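Local atomic coordinates of globin II, extracellular (Lumbricus terrestris, PDB entry 1X9F), a protein that probably carries oxygen on its heme as one globin subunit of the extracellular haemoglobin (erythrocruorin) of the earthworm, here with carbon monoxide bound. Residues B[47-51]-B[52-56]; B[70-73]-B[74-78]; B[87-90]-B[91-94]. All blocks are in the same frame, centred on the assembly; numbering follows the deposited sequence.

The three contacts follow one another along a single globin chain. Contact 1 is the bend at residues 47-56, between helix 23-40 and helix 59-77. Contact 2 covers the end of helix 59-77 and the residue after it. Contact 3 lies on the next helix, 82-96. Contacts 2 and 3 touch: their centres are about 11 Å apart, and Ile74 CG2 lies 3.4 Å from Glu88 CG. Contact 1 stands apart, with its centre about 23 Å from each of the others. All three contribute to the heme pocket, through Phe48, Leu72 and Leu92 among others. Each also reaches the Globin III subunit, so these three places serve both the heme pocket and the contact with that subunit.

Contact 1: B[47-51]-B[52-56]; sequences LFKRV and HGDDT. With HEM (protoporphyrin IX containing Fe), chain O; PO4 (phosphate ion), chain Q.
Phe48 O takes two backbone N-H groups in the 3-10 and loop region after helix 23-40. Val51 N (3.0 Å) and Gly53 N (2.8 Å) reach Phe48 O from opposite faces of its plane. His52 N bonds to Lys49 O at 3.3 Å, with His52 in the left-handed region (phi 61°). A type I turn follows, His52 to Asp55.

Among charged groups, Lys49 NZ comes to 4.2 Å from Asp54 OD1, near enough for attraction but too far for a salt bridge. Arg50 bends at chi3 (78°), turning its guanidinium to the heme. Arg50 NE bonds to heme O2D and Arg50 NH2 to heme O1D, each at 2.7 Å, which probably fixes the rotation of this propionate. NH1 and NH2 also grip a phosphate ion, probably from the crystallisation liquor, which His97 of the Globin III subunit binds too.

The apolar contact is to the porphyrin. Phe48 CE2 lies 3.5 Å from heme CHD, and the ring also touches the bound carbon monoxide. By its place, Phe48 is probably the CD-corner phenylalanine of globins.

The bend leans on helix 59-77, where Val51 packs on His64 and Arg67. Trp34 of helix 23-40 meets the Phe48 ring edge-to-face.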
loop_
_atom_site.group_PDB
_atom_site.type_symbol
_atom_site.label_atom_id
_atom_site.label_comp_id
_atom_site.label_asym_id
_atom_site.label_seq_id
_atom_site.Cartn_x
_atom_site.Cartn_y
_atom_site.Cartn_z
ATOM N N LEU B 47 7.014 -29.397 51.040
ATOM C CA LEU B 47 7.527 -28.059 51.296
ATOM C C LEU B 47 6.587 -26.960 50.804
ATOM O O LEU B 47 6.691 -25.808 51.236
ATOM C CB LEU B 47 8.897 -27.894 50.628
ATOM C CG LEU B 47 10.158 -28.357 51.372
ATOM C CD1 LEU B 47 10.068 -29.783 51.908
ATOM C CD2 LEU B 47 11.361 -28.224 50.447
ATOM N N PHE B 48 5.672 -27.320 49.907
ATOM C CA PHE B 48 4.872 -26.323 49.202
ATOM C C PHE B 48 3.408 -26.377 49.624
ATOM O O PHE B 48 2.524 -25.887 48.915
ATOM C CB PHE B 48 5.029 -26.498 47.686
ATOM C CG PHE B 48 6.453 -26.413 47.215
ATOM C CD1 PHE B 48 7.180 -27.565 46.955
ATOM C CD2 PHE B 48 7.072 -25.180 47.046
ATOM C CE1 PHE B 48 8.498 -27.491 46.526
ATOM C CE2 PHE B 48 8.389 -25.097 46.619
ATOM C CZ PHE B 48 9.103 -26.250 46.362
ATOM N N LYS B 49 3.170 -26.961 50.797
ATOM C CA LYS B 49 1.824 -27.112 51.329
ATOM C C LYS B 49 1.141 -25.761 51.528
ATOM O O LYS B 49 -0.057 -25.631 51.276
ATOM C CB LYS B 49 1.838 -27.910 52.640
ATOM C CG LYS B 49 0.541 -28.679 52.921
ATOM C CD LYS B 49 0.426 -29.963 52.082
ATOM C CE LYS B 49 -0.992 -30.546 52.118
ATOM N NZ LYS B 49 -1.137 -31.767 51.271
ATOM N N ARG B 50 1.901 -24.757 51.965
ATOM C CA ARG B 50 1.345 -23.423 52.199
ATOM C C ARG B 50 0.934 -22.739 50.897
ATOM O O ARG B 50 0.246 -21.713 50.912
ATOM C CB ARG B 50 2.353 -22.545 52.944
ATOM C CG ARG B 50 1.793 -21.205 53.398
ATOM C CD ARG B 50 2.845 -20.132 53.652
ATOM N NE ARG B 50 3.367 -19.503 52.432
ATOM C CZ ARG B 50 2.743 -18.551 51.739
ATOM N NH1 ARG B 50 1.543 -18.116 52.117
ATOM N NH2 ARG B 50 3.319 -18.036 50.656
ATOM N N VAL B 51 1.353 -23.303 49.774
ATOM C CA VAL B 51 1.109 -22.657 48.502
ATOM C C VAL B 51 0.436 -23.655 47.553
ATOM O O VAL B 51 0.548 -23.564 46.323
ATOM C CB VAL B 51 2.414 -21.993 47.970
ATOM C CG1 VAL B 51 3.296 -22.984 47.199
ATOM C CG2 VAL B 51 2.088 -20.759 47.153
ATOM N N HIS B 52 -0.275 -24.601 48.171
ATOM C CA HIS B 52 -1.087 -25.614 47.489
ATOM C C HIS B 52 -0.312 -26.534 46.553
ATOM O O HIS B 52 -0.794 -26.857 45.464
ATOM C CB HIS B 52 -2.240 -24.954 46.735
ATOM C CG HIS B 52 -3.344 -24.476 47.621
ATOM N ND1 HIS B 52 -3.318 -23.250 48.249
ATOM C CD2 HIS B 52 -4.519 -25.053 47.964
ATOM C CE1 HIS B 52 -4.428 -23.095 48.948
ATOM N NE2 HIS B 52 -5.176 -24.172 48.789
ATOM N N GLY B 53 0.870 -26.971 46.986
ATOM C CA GLY B 53 1.732 -27.851 46.188
ATOM C C GLY B 53 1.104 -29.183 45.822
ATOM O O GLY B 53 1.564 -29.867 44.905
ATOM N N ASP B 54 0.048 -29.546 46.537
ATOM C CA ASP B 54 -0.686 -30.773 46.277
ATOM C C ASP B 54 -1.457 -30.717 44.958
ATOM O O ASP B 54 -1.789 -31.753 44.384
ATOM C CB ASP B 54 -1.630 -31.072 47.445
ATOM C CG ASP B 54 -2.495 -29.878 47.821
ATOM O OD1 ASP B 54 -1.956 -28.886 48.368
ATOM O OD2 ASP B 54 -3.730 -29.850 47.620
ATOM N N ASP B 55 -1.726 -29.509 44.478
ATOM C CA ASP B 55 -2.443 -29.330 43.231
ATOM C C ASP B 55 -1.739 -28.276 42.392
ATOM O O ASP B 55 -1.816 -27.091 42.700
ATOM C CB ASP B 55 -3.883 -28.924 43.533
ATOM C CG ASP B 55 -4.629 -28.427 42.314
ATOM O OD1 ASP B 55 -4.297 -28.810 41.166
ATOM O OD2 ASP B 55 -5.591 -27.640 42.424
ATOM N N THR B 56 -1.057 -28.708 41.333
ATOM C CA THR B 56 -0.253 -27.793 40.512
ATOM C C THR B 56 -1.094 -26.918 39.582
ATOM O O THR B 56 -0.567 -26.044 38.891
ATOM C CB THR B 56 0.817 -28.565 39.702
ATOM O OG1 THR B 56 0.241 -29.758 39.150
ATOM C CG2 THR B 56 1.925 -29.095 40.621
HETATM C CHA HEM O . 9.939 -19.416 47.343
HETATM C CHB HEM O . 13.191 -18.760 43.758
HETATM C CHC HEM O . 14.567 -23.440 44.113
HETATM C CHD HEM O . 11.479 -24.034 47.875
HETATM C C1A HEM O . 10.684 -18.819 46.223
HETATM C C2A HEM O . 10.420 -17.509 45.831
HETATM C C3A HEM O . 11.368 -17.257 44.745
HETATM C C4A HEM O . 12.095 -18.542 44.693
HETATM C CMA HEM O . 11.550 -16.013 43.912
HETATM C CAA HEM O . 9.359 -16.569 46.343
HETATM C CBA HEM O . 9.838 -15.649 47.448
HETATM C CGA HEM O . 8.619 -14.874 47.892
HETATM O O1A HEM O . 8.219 -13.917 47.191
HETATM O O2A HEM O . 8.048 -15.229 48.944
HETATM C C1B HEM O . 13.862 -20.038 43.537
HETATM C C2B HEM O . 14.787 -20.164 42.524
HETATM C C3B HEM O . 15.155 -21.461 42.657
HETATM C C4B HEM O . 14.463 -22.044 43.694
HETATM C CMB HEM O . 15.269 -19.137 41.531
HETATM C CAB HEM O . 16.056 -21.974 41.819
HETATM C CBB HEM O . 16.974 -22.373 40.961
HETATM C C1C HEM O . 13.767 -24.040 45.188
HETATM C C2C HEM O . 13.887 -25.388 45.463
HETATM C C3C HEM O . 13.025 -25.556 46.521
HETATM C C4C HEM O . 12.448 -24.314 46.792
HETATM C CMC HEM O . 14.785 -26.375 44.756
HETATM C CAC HEM O . 12.784 -26.851 47.213
HETATM C CBC HEM O . 12.377 -27.907 46.492
HETATM C C1D HEM O . 10.760 -22.759 48.085
HETATM C C2D HEM O . 9.743 -22.646 49.032
HETATM C C3D HEM O . 9.273 -21.359 48.912
HETATM C C4D HEM O . 10.110 -20.787 47.840
HETATM C CMD HEM O . 9.263 -23.712 49.988
HETATM C CAD HEM O . 8.190 -20.679 49.710
HETATM C CBD HEM O . 6.810 -21.155 49.288
HETATM C CGD HEM O . 5.811 -20.373 50.103
HETATM O O1D HEM O . 5.744 -19.132 49.964
HETATM O O2D HEM O . 5.085 -21.000 50.898
HETATM N NA HEM O . 11.719 -19.470 45.604
HETATM N NB HEM O . 13.633 -21.150 44.279
HETATM N NC HEM O . 12.923 -23.331 45.985
HETATM N ND HEM O . 11.007 -21.656 47.331
HETATM FE FE HEM O . 12.369 -21.381 45.852
HETATM P P PO4 Q . 0.691 -15.204 50.522
HETATM O O1 PO4 Q . -0.093 -15.834 51.660
HETATM O O2 PO4 Q . 1.652 -16.215 49.924
HETATM O O3 PO4 Q . 1.488 -14.027 51.050
HETATM O O4 PO4 Q . -0.296 -14.740 49.469
#

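Contact 2: B[70-73]-B[74-78]; sequences GGLD and IAIST
Ile74 packs back against the turn made by Gly70 and Gly71. Its CG1 is anti to its own carbonyl carbon (chi1 -65°) and comes to 3.4 Å from Gly70 O. Ile74 CB sits 3.5 Å from Gly71 O. The same Gly70 O accepts the N-H of Ile74 at 3.2 Å, and it is also bonded by Asn76 of the Globin III subunit.

Asp73 joins this turn mainly through its backbone. Its carbonyl O accepts Ser77 N at 2.9 Å. The side chain is extended (chi1 180°), which carries the buried carboxylate off the helix. There OD2 meets the indole N-H of Trp16, while OD1 forms a salt bridge with Lys32 and a hydrogen bond with Asn76, both of the Globin III subunit. These partners probably favour the charged form.

The segment is the end of the globin E helix, the distal helix that also bears His64 of the carbon monoxide pocket.

Leu72 faces the heme pocket. Its CG touches Ile76 CD1 at 3.9 Å, one helical turn on, and the two side chains meet at a slant. On the backbone, Ile76 N bonds to Leu72 O at 2.9 Å, almost straight at 177°. Both side chains also pack on Trp16 of helix 6-20.

At the helix end, Ile74 O receives two hydroxyls. Ser77 OG (2.9 Å) and Thr78 OG1 reach Ile74 O from opposite faces of its plane.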
loop_
_atom_site.group_PDB
_atom_site.type_symbol
_atom_site.label_atom_id
_atom_site.label_comp_id
_atom_site.label_asym_id
_atom_site.label_seq_id
_atom_site.Cartn_x
_atom_site.Cartn_y
_atom_site.Cartn_z
ATOM N N GLY B 70 10.225 -16.012 37.975
ATOM C CA GLY B 70 10.515 -14.582 38.006
ATOM C C GLY B 70 11.868 -14.324 38.634
ATOM O O GLY B 70 12.640 -13.493 38.147
ATOM N N GLY B 71 12.154 -15.051 39.713
ATOM C CA GLY B 71 13.450 -14.987 40.373
ATOM C C GLY B 71 14.536 -15.526 39.467
ATOM O O GLY B 71 15.601 -14.920 39.331
ATOM N N LEU B 72 14.263 -16.665 38.839
ATOM C CA LEU B 72 15.220 -17.272 37.933
ATOM C C LEU B 72 15.482 -16.347 36.746
ATOM O O LEU B 72 16.619 -16.230 36.282
ATOM C CB LEU B 72 14.713 -18.635 37.469
ATOM C CG LEU B 72 15.660 -19.466 36.602
ATOM C CD1 LEU B 72 16.940 -19.845 37.351
ATOM C CD2 LEU B 72 14.941 -20.707 36.106
ATOM N N ASP B 73 14.431 -15.682 36.276
ATOM C CA ASP B 73 14.549 -14.731 35.184
ATOM C C ASP B 73 15.523 -13.605 35.516
ATOM O O ASP B 73 16.323 -13.207 34.666
ATOM C CB ASP B 73 13.184 -14.145 34.853
ATOM C CG ASP B 73 13.247 -13.150 33.730
ATOM O OD1 ASP B 73 13.067 -11.946 33.997
ATOM O OD2 ASP B 73 13.487 -13.479 32.550
ATOM N N ILE B 74 15.452 -13.089 36.746
ATOM C CA ILE B 74 16.378 -12.043 37.187
ATOM C C ILE B 74 17.823 -12.546 37.157
ATOM O O ILE B 74 18.718 -11.859 36.655
ATOM C CB ILE B 74 16.021 -11.522 38.594
ATOM C CG1 ILE B 74 14.651 -10.823 38.575
ATOM C CG2 ILE B 74 17.118 -10.567 39.098
ATOM C CD1 ILE B 74 14.089 -10.465 39.959
ATOM N N ALA B 75 18.023 -13.751 37.690
ATOM C CA ALA B 75 19.334 -14.376 37.764
ATOM C C ALA B 75 19.927 -14.585 36.375
ATOM O O ALA B 75 21.044 -14.142 36.105
ATOM C CB ALA B 75 19.251 -15.695 38.524
ATOM N N ILE B 76 19.177 -15.238 35.489
ATOM C CA ILE B 76 19.663 -15.488 34.130
ATOM C C ILE B 76 19.945 -14.173 33.404
ATOM O O ILE B 76 20.973 -14.029 32.736
ATOM C CB ILE B 76 18.662 -16.358 33.333
ATOM C CG1 ILE B 76 18.644 -17.789 33.887
ATOM C CG2 ILE B 76 19.014 -16.359 31.842
ATOM C CD1 ILE B 76 17.541 -18.671 33.322
ATOM N N SER B 77 19.043 -13.207 33.550
ATOM C CA SER B 77 19.181 -11.941 32.839
ATOM C C SER B 77 20.432 -11.168 33.247
ATOM O O SER B 77 20.920 -10.340 32.477
ATOM C CB SER B 77 17.934 -11.062 33.001
ATOM O OG SER B 77 17.869 -10.490 34.296
ATOM N N THR B 78 20.947 -11.430 34.449
ATOM C CA THR B 78 22.144 -10.726 34.922
ATOM C C THR B 78 23.356 -11.628 35.091
ATOM O O THR B 78 24.263 -11.300 35.859
ATOM C CB THR B 78 21.888 -9.959 36.241
ATOM O OG1 THR B 78 21.506 -10.883 37.269
ATOM C CG2 THR B 78 20.697 -9.023 36.117
#

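Contact 3: B[87-90]-B[91-94]; sequences EELD and HLQV. With HEM (protoporphyrin IX containing Fe), chain R.
His91, Leu92, Gln93 and Val94 each donate their backbone N-H to the carbonyl four residues back, from Glu87 to Asp90, in a regular alpha helix. Leu92 N to Glu88 O, at 3.0 Å, and Gln93 N to Leu89 O, at 2.8 Å, are the middle two bonds. This is the F helix of the globin fold, on the proximal side of the heme. Leu92 O accepts ND1 of His96, which by its place in the fold is probably the histidine that holds the iron.

Glu88 and Leu92 lie one turn apart, and their side chains touch as they cross at an angle. The Glu88 chain is bent at chi2 (62°), which brings its carboxylate back alongside Leu92. Glu88 OE2 lies 3.4 Å from Leu92 CG. The other oxygen of this buried carboxylate, OE1, forms a salt bridge with Arg73 of the Globin III subunit. Leu92 also touches Leu89 through the methyl branches, Leu92 CD1 to Leu89 CD2 at 4.2 Å. Leu89 packs on Ile137 and Leu92 on Ile141, both of helix 127-142, and Leu92 touches the heme of its own pocket.

Asp90 forms a salt bridge with Lys86, one turn earlier.

His91 CG is anti to the backbone N (chi1 -172°), which sends the ring outward to a second heme, probably that of the Globin III subunit. The propionate carbon CGA lies in the plane of the ring, at its edge. His91 NE2 donates to propionate O1A at 2.9 Å, with an angle of 169° at the hydrogen.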
loop_
_atom_site.group_PDB
_atom_site.type_symbol
_atom_site.label_atom_id
_atom_site.label_comp_id
_atom_site.label_asym_id
_atom_site.label_seq_id
_atom_site.Cartn_x
_atom_site.Cartn_y
_atom_site.Cartn_z
ATOM N N GLU B 87 23.657 -9.843 44.257
ATOM C CA GLU B 87 22.699 -9.171 45.116
ATOM C C GLU B 87 21.344 -9.870 45.024
ATOM O O GLU B 87 20.695 -10.105 46.049
ATOM C CB GLU B 87 22.607 -7.689 44.747
ATOM C CG GLU B 87 22.730 -6.733 45.937
ATOM C CD GLU B 87 23.915 -7.047 46.842
ATOM O OE1 GLU B 87 25.081 -6.968 46.384
ATOM O OE2 GLU B 87 23.675 -7.371 48.027
ATOM N N GLU B 88 20.930 -10.223 43.806
ATOM C CA GLU B 88 19.716 -11.015 43.625
ATOM C C GLU B 88 19.859 -12.381 44.290
ATOM O O GLU B 88 18.968 -12.814 45.025
ATOM C CB GLU B 88 19.343 -11.173 42.149
ATOM C CG GLU B 88 18.180 -12.137 41.904
ATOM C CD GLU B 88 16.865 -11.702 42.549
ATOM O OE1 GLU B 88 16.737 -10.531 42.976
ATOM O OE2 GLU B 88 15.944 -12.540 42.626
ATOM N N LEU B 89 20.984 -13.047 44.049
ATOM C CA LEU B 89 21.207 -14.365 44.642
ATOM C C LEU B 89 21.167 -14.364 46.169
ATOM O O LEU B 89 20.658 -15.316 46.768
ATOM C CB LEU B 89 22.500 -14.993 44.124
ATOM C CG LEU B 89 22.460 -15.341 42.633
ATOM C CD1 LEU B 89 23.706 -16.117 42.238
ATOM C CD2 LEU B 89 21.191 -16.119 42.240
ATOM N N ASP B 90 21.693 -13.297 46.784
ATOM C CA ASP B 90 21.663 -13.112 48.243
ATOM C C ASP B 90 20.243 -12.940 48.736
ATOM O O ASP B 90 19.870 -13.504 49.762
ATOM C CB ASP B 90 22.471 -11.878 48.671
ATOM C CG ASP B 90 23.979 -12.091 48.595
ATOM O OD1 ASP B 90 24.433 -13.251 48.457
ATOM O OD2 ASP B 90 24.795 -11.144 48.670
ATOM N N HIS B 91 19.462 -12.140 48.010
ATOM C CA HIS B 91 18.055 -11.922 48.333
ATOM C C HIS B 91 17.309 -13.253 48.361
ATOM O O HIS B 91 16.565 -13.539 49.307
ATOM C CB HIS B 91 17.410 -10.972 47.323
ATOM C CG HIS B 91 16.018 -10.556 47.686
ATOM N ND1 HIS B 91 15.755 -9.553 48.594
ATOM C CD2 HIS B 91 14.812 -10.989 47.245
ATOM C CE1 HIS B 91 14.448 -9.398 48.711
ATOM N NE2 HIS B 91 13.853 -10.256 47.902
ATOM N N LEU B 92 17.536 -14.069 47.332
ATOM C CA LEU B 92 16.908 -15.382 47.206
ATOM C C LEU B 92 17.385 -16.339 48.291
ATOM O O LEU B 92 16.586 -17.084 48.868
ATOM C CB LEU B 92 17.186 -15.983 45.822
ATOM C CG LEU B 92 16.592 -15.298 44.588
ATOM C CD1 LEU B 92 17.156 -15.907 43.312
ATOM C CD2 LEU B 92 15.071 -15.377 44.594
ATOM N N GLN B 93 18.690 -16.312 48.556
ATOM C CA GLN B 93 19.287 -17.145 49.592
ATOM C C GLN B 93 18.675 -16.854 50.949
ATOM O O GLN B 93 18.431 -17.778 51.725
ATOM C CB GLN B 93 20.799 -16.943 49.659
ATOM C CG GLN B 93 21.449 -17.629 50.852
ATOM C CD GLN B 93 22.832 -17.102 51.138
ATOM O OE1 GLN B 93 23.011 -15.914 51.424
ATOM N NE2 GLN B 93 23.822 -17.980 51.069
ATOM N N VAL B 94 18.435 -15.579 51.240
ATOM C CA VAL B 94 17.771 -15.207 52.487
ATOM C C VAL B 94 16.364 -15.815 52.539
ATOM O O VAL B 94 15.922 -16.277 53.590
ATOM C CB VAL B 94 17.751 -13.661 52.707
ATOM C CG1 VAL B 94 16.772 -13.259 53.811
ATOM C CG2 VAL B 94 19.150 -13.145 53.021
HETATM C CHA HEM R . 9.550 -4.667 47.742
HETATM C CHB HEM R . 6.626 -5.260 43.850
HETATM C CHC HEM R . 5.006 -0.678 44.281
HETATM C CHD HEM R . 7.663 -0.212 48.387
HETATM C C1A HEM R . 8.910 -5.251 46.547
HETATM C C2A HEM R . 9.251 -6.525 46.095
HETATM C C3A HEM R . 8.398 -6.748 44.924
HETATM C C4A HEM R . 7.645 -5.484 44.875
HETATM C CMA HEM R . 8.309 -7.944 44.010
HETATM C CAA HEM R . 10.273 -7.470 46.669
HETATM C CBA HEM R . 9.583 -8.514 47.525
HETATM C CGA HEM R . 10.646 -9.452 48.031
HETATM O O1A HEM R . 11.042 -10.367 47.279
HETATM O O2A HEM R . 11.093 -9.272 49.184
HETATM C C1B HEM R . 5.903 -4.014 43.619
HETATM C C2B HEM R . 5.063 -3.877 42.520
HETATM C C3B HEM R . 4.666 -2.589 42.674
HETATM C C4B HEM R . 5.226 -2.050 43.812
HETATM C CMB HEM R . 4.698 -4.866 41.437
HETATM C CAB HEM R . 3.786 -1.997 41.861
HETATM C CBB HEM R . 2.957 -1.691 40.822
HETATM C C1C HEM R . 5.632 -0.124 45.494
HETATM C C2C HEM R . 5.397 1.179 45.901
HETATM C C3C HEM R . 6.135 1.268 47.052
HETATM C C4C HEM R . 6.782 0.069 47.240
HETATM C CMC HEM R . 4.515 2.226 45.269
HETATM C CAC HEM R . 6.280 2.487 47.887
HETATM C CBC HEM R . 5.773 2.727 49.167
HETATM C C1D HEM R . 8.452 -1.435 48.601
HETATM C C2D HEM R . 9.363 -1.536 49.650
HETATM C C3D HEM R . 9.921 -2.788 49.515
HETATM C C4D HEM R . 9.254 -3.338 48.310
HETATM C CMD HEM R . 9.651 -0.498 50.711
HETATM C CAD HEM R . 10.968 -3.439 50.376
HETATM C CBD HEM R . 12.327 -3.001 49.845
HETATM C CGD HEM R . 13.358 -3.759 50.633
HETATM O O1D HEM R . 13.802 -3.257 51.687
HETATM O O2D HEM R . 13.712 -4.868 50.190
HETATM N NA HEM R . 7.930 -4.600 45.857
HETATM N NB HEM R . 6.047 -2.933 44.438
HETATM N NC HEM R . 6.470 -0.840 46.299
HETATM N ND HEM R . 8.353 -2.494 47.756
HETATM FE FE HEM R . 7.178 -2.732 46.115
#